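Local coordinates for protein MmeI (Methylophilus methylotrophus, PDB 5HR4) that binds DNA as a type IIL restriction-modification enzyme and probably methylates adenine at N6 with S-adenosylmethionine as methyl donor, at residues A[369-374]-A[423-428]; A[404-409]-A[452-457]. All blocks are in the same frame, centred on the assembly; numbering follows the deposited sequence.

Interaction 1 of 2, residues A[369-374]-A[423-428]; sequences FLVITY and QVALWL
The isobutyl end of Leu426 touches Leu370 and Tyr374, and Val371 packs on Ala425. The second meeting is the tighter one: Val371 CG2 lies 3.6 Å from Ala425 CB, methyl against methyl. The valine torsion decides which branch does this: CG1 stands opposite the backbone N (chi1 163°), which leaves CG2 beside that N and turned to the neighbouring helix. The same methyl also lies beside the backbone of 425-426, 4.1 Å from Leu426 N.

Leu426 divides its two methyls. CD2 settles between one turn of the partner helix and the next, 3.8 Å from Leu370 O and 3.9 Å from Tyr374 CB, while CD1 passes Leu370 CB at 4.2 Å. Tyr374 CG lies opposite its own backbone N (chi1 175°), and this extended setting carries the ring across the gap, slanting past the leucine. CD2 of Leu426 touches the base of the tyrosine, CB and CG, as well as ring atom CD2. Farther out, the phenol oxygen is hydrogen-bonded to Asp430, one turn beyond Leu426 on the same helix, and to Arg378, so the tyrosine bridges the helices, apolar at CB and hydrogen-bonded at OH. Between the two segments themselves there is no hydrogen bond; the contact is apolar and buried.

The helix axes run 9.3 Å apart and nearly parallel, at 15°, with Phe295 of helix 292-301 also packing on Ala425. Two roughly parallel helices, each following a parallel strand (359-361 and 409-413), are what the Rossmann-like methyltransferase fold places side by side on one face of its sheet.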
loop_
_atom_site.group_PDB
_atom_site.type_symbol
_atom_site.label_atom_id
_atom_site.label_comp_id
_atom_site.label_asym_id
_atom_site.label_seq_id
_atom_site.Cartn_x
_atom_site.Cartn_y
_atom_site.Cartn_z
ATOM N N PHE A 369 -10.657 8.250 6.290
ATOM C CA PHE A 369 -10.383 7.986 7.704
ATOM C C PHE A 369 -11.078 8.992 8.614
ATOM O O PHE A 369 -11.636 8.616 9.653
ATOM C CB PHE A 369 -8.888 8.022 7.989
ATOM C CG PHE A 369 -8.175 6.796 7.596
ATOM C CD1 PHE A 369 -8.152 5.700 8.428
ATOM C CD2 PHE A 369 -7.497 6.738 6.400
ATOM C CE1 PHE A 369 -7.485 4.538 8.056
ATOM C CE2 PHE A 369 -6.818 5.598 6.033
ATOM C CZ PHE A 369 -6.822 4.491 6.857
ATOM N N LEU A 370 -11.037 10.282 8.258
ATOM C CA LEU A 370 -11.724 11.266 9.089
ATOM C C LEU A 370 -13.238 11.142 8.983
ATOM O O LEU A 370 -13.944 11.406 9.965
ATOM C CB LEU A 370 -11.286 12.683 8.718
ATOM C CG LEU A 370 -9.777 12.846 8.892
ATOM C CD1 LEU A 370 -9.301 14.200 8.400
ATOM C CD2 LEU A 370 -9.374 12.612 10.330
ATOM N N VAL A 371 -13.757 10.751 7.816
ATOM C CA VAL A 371 -15.204 10.697 7.637
ATOM C C VAL A 371 -15.779 9.493 8.374
ATOM O O VAL A 371 -16.686 9.634 9.202
ATOM C CB VAL A 371 -15.560 10.693 6.139
ATOM C CG1 VAL A 371 -16.980 10.226 5.916
ATOM C CG2 VAL A 371 -15.378 12.080 5.558
ATOM N N ILE A 372 -15.229 8.297 8.124
ATOM C CA ILE A 372 -15.662 7.110 8.862
ATOM C C ILE A 372 -15.555 7.333 10.366
ATOM O O ILE A 372 -16.460 6.951 11.119
ATOM C CB ILE A 372 -14.858 5.866 8.440
ATOM C CG1 ILE A 372 -15.063 5.597 6.965
ATOM C CG2 ILE A 372 -15.343 4.638 9.222
ATOM C CD1 ILE A 372 -16.520 5.323 6.679
ATOM N N THR A 373 -14.449 7.926 10.835
ATOM C CA THR A 373 -14.288 8.110 12.275
ATOM C C THR A 373 -15.373 9.018 12.823
ATOM O O THR A 373 -16.030 8.699 13.823
ATOM C CB THR A 373 -12.918 8.691 12.618
ATOM O OG1 THR A 373 -11.880 7.768 12.257
ATOM C CG2 THR A 373 -12.854 8.983 14.114
ATOM N N TYR A 374 -15.591 10.151 12.165
ATOM C CA TYR A 374 -16.607 11.084 12.633
ATOM C C TYR A 374 -17.990 10.451 12.599
ATOM O O TYR A 374 -18.836 10.773 13.439
ATOM C CB TYR A 374 -16.548 12.373 11.790
ATOM C CG TYR A 374 -17.630 13.379 12.080
ATOM C CD1 TYR A 374 -17.693 14.030 13.307
ATOM C CD2 TYR A 374 -18.587 13.694 11.121
ATOM C CE1 TYR A 374 -18.698 14.945 13.589
ATOM C CE2 TYR A 374 -19.583 14.617 11.384
ATOM C CZ TYR A 374 -19.632 15.231 12.625
ATOM O OH TYR A 374 -20.620 16.145 12.899
ATOM N N GLN A 423 -12.648 18.302 3.278
ATOM C CA GLN A 423 -13.405 19.301 4.018
ATOM C C GLN A 423 -14.899 19.127 3.780
ATOM O O GLN A 423 -15.670 18.964 4.735
ATOM C CB GLN A 423 -12.944 20.712 3.646
ATOM C CG GLN A 423 -13.419 21.774 4.623
ATOM C CD GLN A 423 -12.753 23.122 4.421
ATOM O OE1 GLN A 423 -13.322 24.020 3.799
ATOM N NE2 GLN A 423 -11.556 23.280 4.975
ATOM N N VAL A 424 -15.327 19.117 2.508
ATOM C CA VAL A 424 -16.757 18.971 2.232
ATOM C C VAL A 424 -17.243 17.599 2.657
ATOM O O VAL A 424 -18.384 17.443 3.116
ATOM C CB VAL A 424 -17.063 19.232 0.752
ATOM C CG1 VAL A 424 -18.444 18.733 0.406
ATOM C CG2 VAL A 424 -16.981 20.715 0.465
ATOM N N ALA A 425 -16.392 16.587 2.543
ATOM C CA ALA A 425 -16.787 15.259 2.988
ATOM C C ALA A 425 -17.216 15.275 4.452
ATOM O O ALA A 425 -18.202 14.626 4.827
ATOM C CB ALA A 425 -15.643 14.271 2.764
ATOM N N LEU A 426 -16.505 16.028 5.291
ATOM C CA LEU A 426 -16.860 16.084 6.700
ATOM C C LEU A 426 -18.177 16.817 6.917
ATOM O O LEU A 426 -18.947 16.453 7.804
ATOM C CB LEU A 426 -15.732 16.730 7.501
ATOM C CG LEU A 426 -14.682 15.696 7.905
ATOM C CD1 LEU A 426 -13.385 16.339 8.264
ATOM C CD2 LEU A 426 -15.201 14.915 9.100
ATOM N N TRP A 427 -18.474 17.844 6.128
ATOM C CA TRP A 427 -19.740 18.542 6.352
ATOM C C TRP A 427 -20.936 17.725 5.870
ATOM O O TRP A 427 -21.984 17.712 6.526
ATOM C CB TRP A 427 -19.739 19.896 5.668
ATOM C CG TRP A 427 -19.012 20.969 6.411
ATOM C CD1 TRP A 427 -19.173 21.337 7.723
ATOM C CD2 TRP A 427 -18.036 21.857 5.860
ATOM N NE1 TRP A 427 -18.334 22.388 8.021
ATOM C CE2 TRP A 427 -17.632 22.728 6.889
ATOM C CE3 TRP A 427 -17.458 21.996 4.584
ATOM C CZ2 TRP A 427 -16.683 23.718 6.683
ATOM C CZ3 TRP A 427 -16.524 22.968 4.386
ATOM C CH2 TRP A 427 -16.137 23.816 5.428
ATOM N N LEU A 428 -20.810 17.055 4.719
ATOM C CA LEU A 428 -21.892 16.191 4.250
ATOM C C LEU A 428 -22.152 15.055 5.238
ATOM O O LEU A 428 -23.310 14.734 5.540
ATOM C CB LEU A 428 -21.565 15.622 2.866
ATOM C CG LEU A 428 -21.090 16.567 1.752
ATOM C CD1 LEU A 428 -20.874 15.804 0.432
ATOM C CD2 LEU A 428 -22.030 17.766 1.572
#

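Interaction 2 of 2, residues A[404-409]-A[452-457]; sequences INVDQF and STPHIL
Val406, Pro454 and the backbone of Phe409 form the buried, close-packed part of this contact. CG2 of the valine sits 3.7 Å from Pro454 CD and also lies over the backbone of Ser452, 3.6 Å from its O. With CG1 opposite the carbonyl carbon (chi1 -61°), CG2 falls between the backbone N and the carbonyl carbon and faces the proline. The backbones then join: His455 N donates to Phe409 O at 3.0 Å.

Asn405, Asp407, Ser452 and His455 make up the partly exposed, polar side, where no side-chain hydrogen bond crosses between the segments. Asp407 CA makes a CH...O contact to Thr453 O. The His455 imidazole has Asp407 O at its edge, 3.5 Å from CE1, and Thr453 O above one face near the rim. Ser452 OG comes within 3.1 Å of Asp407 OD2, but at an angle too poor for a hydrogen bond; the salt bridge of this carboxylate runs from OD1 to Arg355. Asn405 lays its amide against Ser452, CG 3.4 Å from OG, while its OD1 turns back to accept from Val406 N at 2.9 Å. Were the amide cut back to an alanine, Val406 N would probably lose its side-chain acceptor and Ser452 the flat group that rests on it.

Phe409 packs on Thr373 of helix 368-388, while Val406 and Pro454 both touch Leu426 of helix 416-440. Strand 409-413 thus begins its pairing with 455-458, an edge strand of the central sheet, against these two helices.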
loop_
_atom_site.group_PDB
_atom_site.type_symbol
_atom_site.label_atom_id
_atom_site.label_comp_id
_atom_site.label_asym_id
_atom_site.label_seq_id
_atom_site.Cartn_x
_atom_site.Cartn_y
_atom_site.Cartn_z
ATOM N N ILE A 404 -20.282 16.711 19.551
ATOM C CA ILE A 404 -19.282 16.276 18.585
ATOM C C ILE A 404 -19.430 17.020 17.256
ATOM O O ILE A 404 -20.543 17.331 16.810
ATOM C CB ILE A 404 -19.400 14.748 18.447
ATOM C CG1 ILE A 404 -19.018 14.130 19.788
ATOM C CG2 ILE A 404 -18.490 14.188 17.372
ATOM C CD1 ILE A 404 -19.444 12.712 19.941
ATOM N N ASN A 405 -18.295 17.351 16.634
ATOM C CA ASN A 405 -18.328 18.210 15.456
ATOM C C ASN A 405 -17.007 18.106 14.701
ATOM O O ASN A 405 -15.994 17.625 15.219
ATOM C CB ASN A 405 -18.622 19.669 15.836
ATOM C CG ASN A 405 -19.518 20.372 14.823
ATOM O OD1 ASN A 405 -19.545 20.025 13.631
ATOM N ND2 ASN A 405 -20.257 21.360 15.293
ATOM N N VAL A 406 -17.038 18.598 13.460
ATOM C CA VAL A 406 -15.907 18.487 12.544
ATOM C C VAL A 406 -14.665 19.212 13.045
ATOM O O VAL A 406 -13.555 18.858 12.653
ATOM C CB VAL A 406 -16.328 18.999 11.153
ATOM C CG1 VAL A 406 -17.467 18.151 10.630
ATOM C CG2 VAL A 406 -16.785 20.453 11.250
ATOM N N ASP A 407 -14.806 20.188 13.918
ATOM C CA ASP A 407 -13.566 20.825 14.401
ATOM C C ASP A 407 -12.691 19.883 15.184
ATOM O O ASP A 407 -11.699 20.311 15.751
ATOM C CB ASP A 407 -13.862 22.078 15.241
ATOM C CG ASP A 407 -14.867 21.831 16.369
ATOM O OD1 ASP A 407 -15.006 20.689 16.849
ATOM O OD2 ASP A 407 -15.512 22.817 16.800
ATOM N N GLN A 408 -12.983 18.597 15.270
ATOM C CA GLN A 408 -12.120 17.649 15.952
ATOM C C GLN A 408 -11.221 16.885 14.987
ATOM O O GLN A 408 -10.445 16.028 15.424
ATOM C CB GLN A 408 -12.969 16.672 16.778
ATOM C CG GLN A 408 -13.983 17.378 17.654
ATOM C CD GLN A 408 -14.986 16.442 18.335
ATOM O OE1 GLN A 408 -16.188 16.715 18.347
ATOM N NE2 GLN A 408 -14.497 15.338 18.894
ATOM N N PHE A 409 -11.260 17.204 13.695
ATOM C CA PHE A 409 -10.544 16.420 12.701
ATOM C C PHE A 409 -9.544 17.274 11.929
ATOM O O PHE A 409 -9.844 18.404 11.522
ATOM C CB PHE A 409 -11.549 15.726 11.788
ATOM C CG PHE A 409 -12.411 14.748 12.526
ATOM C CD1 PHE A 409 -13.541 15.173 13.212
ATOM C CD2 PHE A 409 -12.055 13.408 12.589
ATOM C CE1 PHE A 409 -14.340 14.244 13.930
ATOM C CE2 PHE A 409 -12.831 12.492 13.289
ATOM C CZ PHE A 409 -13.972 12.916 13.970
ATOM N N SER A 452 -18.772 25.340 11.951
ATOM C CA SER A 452 -17.660 24.523 12.407
ATOM C C SER A 452 -16.847 24.109 11.191
ATOM O O SER A 452 -17.406 23.835 10.121
ATOM C CB SER A 452 -18.182 23.286 13.157
ATOM O OG SER A 452 -17.330 22.911 14.234
ATOM N N THR A 453 -15.524 24.107 11.324
ATOM C CA THR A 453 -14.764 23.722 10.159
ATOM C C THR A 453 -13.643 22.749 10.518
ATOM O O THR A 453 -12.961 22.919 11.548
ATOM C CB THR A 453 -14.187 24.946 9.412
ATOM O OG1 THR A 453 -13.043 25.455 10.108
ATOM C CG2 THR A 453 -15.240 26.059 9.275
ATOM N N PRO A 454 -13.458 21.711 9.702
ATOM C CA PRO A 454 -12.281 20.844 9.838
ATOM C C PRO A 454 -10.998 21.638 9.673
ATOM O O PRO A 454 -10.992 22.816 9.306
ATOM C CB PRO A 454 -12.428 19.831 8.707
ATOM C CG PRO A 454 -13.807 19.971 8.204
ATOM C CD PRO A 454 -14.362 21.295 8.620
ATOM N N HIS A 455 -9.891 20.956 9.925
ATOM C CA HIS A 455 -8.563 21.547 9.848
ATOM C C HIS A 455 -7.710 20.694 8.915
ATOM O O HIS A 455 -6.748 20.041 9.344
ATOM C CB HIS A 455 -7.956 21.670 11.241
ATOM C CG HIS A 455 -8.792 22.479 12.188
ATOM N ND1 HIS A 455 -9.540 21.907 13.199
ATOM C CD2 HIS A 455 -9.007 23.816 12.274
ATOM C CE1 HIS A 455 -10.174 22.855 13.868
ATOM N NE2 HIS A 455 -9.870 24.023 13.326
ATOM N N ILE A 456 -8.091 20.691 7.639
ATOM C CA ILE A 456 -7.325 20.048 6.576
ATOM C C ILE A 456 -6.370 21.073 5.977
ATOM O O ILE A 456 -6.795 22.123 5.480
ATOM C CB ILE A 456 -8.251 19.487 5.491
ATOM C CG1 ILE A 456 -9.357 18.638 6.129
ATOM C CG2 ILE A 456 -7.452 18.683 4.467
ATOM C CD1 ILE A 456 -8.838 17.479 6.931
ATOM N N LEU A 457 -5.085 20.769 6.016
ATOM C CA LEU A 457 -4.081 21.614 5.391
ATOM C C LEU A 457 -3.614 21.000 4.064
ATOM O O LEU A 457 -3.408 19.786 3.964
ATOM C CB LEU A 457 -2.897 21.795 6.332
ATOM C CG LEU A 457 -1.798 22.685 5.774
ATOM C CD1 LEU A 457 -2.363 24.061 5.531
ATOM C CD2 LEU A 457 -0.618 22.716 6.737
#

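Interaction 1 and interaction 2 lie 9 Å apart, centre to centre, as neighbouring layers of the methyltransferase domain: the helix pair rests on the starts of two paired strands. Phe409 makes most of the junction, its CZ 3.4 Å from Tyr374 CB and its CD2 3.6 Å from Leu370 CD2. Separately, a probable hydrogen bond of 2.7 Å joins Trp427 NE1 to Ser452 O. Their segments alternate along the chain. Interaction 1 is nearer the cofactor site: Phe369 touches the bound sinefungin, and the Val371 side chain is about 9 Å from it, against about 13 Å for the Phe409 side chain of interaction 2.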